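Local coordinates for protein L-methionine gamma-lyase (Fusobacterium nucleatum subsp. nucleatum, PDB 6LXU) that belongs to the Cys/Met metabolism family of pyridoxal-phosphate-dependent enzymes and carries its cofactor covalently attached to the protein, at residues A[108-113]-A[134-139]. Sequence-based numbering, arbitrary orientation.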
ATOM      1  N   VAL A 108       3.417 -19.578  35.786  1.00  9.53           N
ATOM      2  CA  VAL A 108       4.070 -18.663  36.706  1.00  9.59           C
ATOM      3  C   VAL A 108       4.507 -17.437  35.927  1.00  9.29           C
ATOM      4  O   VAL A 108       5.191 -17.570  34.903  1.00  9.32           O
ATOM      5  CB  VAL A 108       5.298 -19.294  37.394  1.00 10.06           C
ATOM      6  CG1 VAL A 108       6.036 -18.283  38.267  1.00 10.58           C
ATOM      7  CG2 VAL A 108       4.882 -20.508  38.209  1.00 10.40           C
ATOM      8  N   THR A 109       4.145 -16.265  36.407  1.00  9.49           N
ATOM      9  CA  THR A 109       4.533 -15.025  35.739  1.00  9.63           C
ATOM     10  C   THR A 109       4.623 -13.886  36.752  1.00 10.27           C
ATOM     11  O   THR A 109       4.530 -14.111  37.972  1.00 10.29           O
ATOM     12  CB  THR A 109       3.601 -14.728  34.536  1.00  9.53           C
ATOM     13  OG1 THR A 109       4.180 -13.689  33.736  1.00  9.42           O
ATOM     14  CG2 THR A 109       2.213 -14.299  34.985  1.00  9.55           C
ATOM     15  N   ASP A 110       4.851 -12.672  36.264  1.00 11.28           N
ATOM     16  CA  ASP A 110       5.052 -11.512  37.119  1.00 12.47           C
ATOM     17  C   ASP A 110       3.786 -10.669  37.144  1.00 13.94           C
ATOM     18  O   ASP A 110       3.011 -10.687  36.199  1.00 14.72           O
ATOM     19  CB  ASP A 110       6.237 -10.700  36.588  1.00 12.71           C
ATOM     20  CG  ASP A 110       6.887  -9.842  37.659  1.00 12.78           C
ATOM     21  OD1 ASP A 110       6.279  -8.819  38.055  1.00 14.47           O
ATOM     22  OD2 ASP A 110       8.000 -10.181  38.102  1.00 12.17           O
ATOM     23  N   LYS A 111       3.541  -9.942  38.230  1.00 16.24           N
ATOM     24  CA  LYS A 111       2.498  -8.884  38.183  1.00 18.75           C
ATOM     25  C   LYS A 111       2.864  -7.684  37.278  1.00 18.18           C
ATOM     26  O   LYS A 111       1.974  -7.008  36.739  1.00 19.85           O
ATOM     27  CB  LYS A 111       2.065  -8.424  39.586  1.00 21.99           C
ATOM     28  CG  LYS A 111       3.153  -7.893  40.509  1.00 24.20           C
ATOM     29  CD  LYS A 111       2.683  -7.846  41.964  1.00 26.27           C
ATOM     30  CE  LYS A 111       2.666  -9.218  42.644  1.00 27.67           C
ATOM     31  NZ  LYS A 111       4.033  -9.691  43.021  1.00 28.82           N
ATOM     32  N   THR A 112       4.160  -7.403  37.149  0.50 17.03           N
ATOM     33  CA  THR A 112       4.640  -6.386  36.210  0.50 15.90           C
ATOM     34  C   THR A 112       4.836  -7.009  34.843  0.50 14.58           C
ATOM     35  O   THR A 112       5.946  -7.425  34.455  0.50 13.25           O
ATOM     36  CB  THR A 112       5.970  -5.757  36.620  0.50 15.80           C
ATOM     37  OG1 THR A 112       7.028  -6.675  36.336  0.50 16.86           O
ATOM     38  CG2 THR A 112       5.955  -5.337  38.091  0.50 16.03           C
ATOM     39  N   LEU A 113       3.715  -7.072  34.139  0.50 14.06           N
ATOM     40  CA  LEU A 113       3.653  -7.506  32.769  0.50 13.43           C
ATOM     41  C   LEU A 113       2.873  -6.464  32.025  0.50 12.53           C
ATOM     42  O   LEU A 113       1.966  -5.831  32.585  0.50 12.59           O
ATOM     43  CB  LEU A 113       2.845  -8.781  32.624  0.50 13.91           C
ATOM     44  CG  LEU A 113       3.373 -10.121  33.083  0.50 13.91           C
ATOM     45  CD1 LEU A 113       2.349 -11.162  32.661  0.50 14.06           C
ATOM     46  CD2 LEU A 113       4.745 -10.414  32.511  0.50 13.95           C
ATOM     47  N   PHE A 134       0.927 -15.142  40.047  1.00 11.97           N
ATOM     48  CA  PHE A 134       1.709 -13.934  39.840  1.00 12.68           C
ATOM     49  C   PHE A 134       2.657 -13.765  41.011  1.00 12.83           C
ATOM     50  O   PHE A 134       2.221 -13.706  42.168  1.00 13.89           O
ATOM     51  CB  PHE A 134       0.798 -12.722  39.744  1.00 13.04           C
ATOM     52  CG  PHE A 134      -0.156 -12.783  38.592  1.00 13.34           C
ATOM     53  CD1 PHE A 134       0.266 -12.456  37.302  1.00 13.67           C
ATOM     54  CD2 PHE A 134      -1.468 -13.192  38.781  1.00 13.99           C
ATOM     55  CE1 PHE A 134      -0.610 -12.521  36.231  1.00 14.04           C
ATOM     56  CE2 PHE A 134      -2.348 -13.252  37.707  1.00 13.98           C
ATOM     57  CZ  PHE A 134      -1.917 -12.918  36.434  1.00 14.01           C
ATOM     58  N   VAL A 135       3.952 -13.705  40.708  1.00 12.65           N
ATOM     59  CA  VAL A 135       4.997 -13.538  41.723  1.00 13.10           C
ATOM     60  C   VAL A 135       5.927 -12.400  41.325  1.00 13.08           C
ATOM     61  O   VAL A 135       5.812 -11.829  40.229  1.00 13.36           O
ATOM     62  CB  VAL A 135       5.825 -14.830  41.911  1.00 13.30           C
ATOM     63  CG1 VAL A 135       4.929 -16.021  42.194  1.00 13.93           C
ATOM     64  CG2 VAL A 135       6.705 -15.135  40.697  1.00 13.22           C
ATOM     65  N   ASP A 136       6.840 -12.053  42.223  1.00 13.03           N
ATOM     66  CA  ASP A 136       7.929 -11.151  41.895  1.00 13.41           C
ATOM     67  C   ASP A 136       9.054 -11.976  41.292  1.00 12.37           C
ATOM     68  O   ASP A 136       9.811 -12.627  42.014  1.00 12.92           O
ATOM     69  CB  ASP A 136       8.414 -10.441  43.161  1.00 14.49           C
ATOM     70  CG  ASP A 136       9.553  -9.467  42.902  1.00 15.76           C
ATOM     71  OD1 ASP A 136       9.972  -9.321  41.729  1.00 15.29           O
ATOM     72  OD2 ASP A 136      10.023  -8.832  43.873  1.00 18.82           O
ATOM     73  N   THR A 137       9.167 -11.949  39.959  1.00 11.70           N
ATOM     74  CA  THR A 137      10.190 -12.756  39.294  1.00 11.52           C
ATOM     75  C   THR A 137      11.622 -12.203  39.437  1.00 11.40           C
ATOM     76  O   THR A 137      12.569 -12.858  39.003  1.00 11.43           O
ATOM     77  CB  THR A 137       9.859 -13.046  37.813  1.00 11.01           C
ATOM     78  OG1 THR A 137       9.803 -11.827  37.057  1.00 11.22           O
ATOM     79  CG2 THR A 137       8.544 -13.803  37.684  1.00 11.21           C
ATOM     80  N   SER A 138      11.785 -11.039  40.081  1.00 12.41           N
ATOM     81  CA  SER A 138      13.119 -10.610  40.534  1.00 13.61           C
ATOM     82  C   SER A 138      13.575 -11.347  41.797  1.00 14.56           C
ATOM     83  O   SER A 138      14.738 -11.239  42.178  1.00 15.51           O
ATOM     84  CB  SER A 138      13.193  -9.089  40.732  1.00 14.38           C
ATOM     85  OG  SER A 138      12.536  -8.676  41.914  1.00 15.01           O
ATOM     86  N   ASN A 139      12.665 -12.080  42.442  1.00 15.02           N
ATOM     87  CA  ASN A 139      12.973 -12.879  43.623  1.00 15.55           C
ATOM     88  C   ASN A 139      13.012 -14.353  43.218  1.00 15.42           C
ATOM     89  O   ASN A 139      11.966 -14.984  43.038  1.00 15.58           O
ATOM     90  CB  ASN A 139      11.922 -12.605  44.704  1.00 16.87           C
ATOM     91  CG  ASN A 139      12.250 -13.258  46.031  1.00 17.91           C
ATOM     92  OD1 ASN A 139      12.616 -14.432  46.093  1.00 19.31           O
ATOM     93  ND2 ASN A 139      12.102 -12.492  47.111  1.00 21.52           N
TER
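The ring of F134 receives the D110 carbonyl oxygen at its edge, near the ring plane, with D110 O 3.4 Å from F134 CD1, while T109 methyl CG2 approaches obliquely, 3.5 Å from F134 CD1. T109 and F134 run side by side on the same side of the sheet; F118 meets the ring from helix 115-125. The other flat group, the D110 carboxylate, is gripped at both oxygens. D110 OD2 takes the T137 hydroxyl on its anti lone pair (T137 OG1 to D110 OD2, 2.7 Å), whereas T137 N comes from above the carboxylate plane, 2.8 Å from the same D110 OD2. D110 OD1 accepts T112 N in an Asx turn, which together with T137 at OD2 should fix the carboxylate's rotation. With T137 chi1 at 63°, OG1 swings between the backbone N and the carbonyl carbon to face D110. D136 OD1 lies 4.2 Å from D110 OD2, and K165, salt-bridged to both, probably offsets their repulsion. Between the backbones, V135 N donates almost straight to T109 O (2.8 Å, 171°). Parallel strands 106-110 and 131-135, joined through helix 115-125, form a beta-alpha-beta unit bordering the seven-stranded large-domain sheet of a fold type I PLP enzyme.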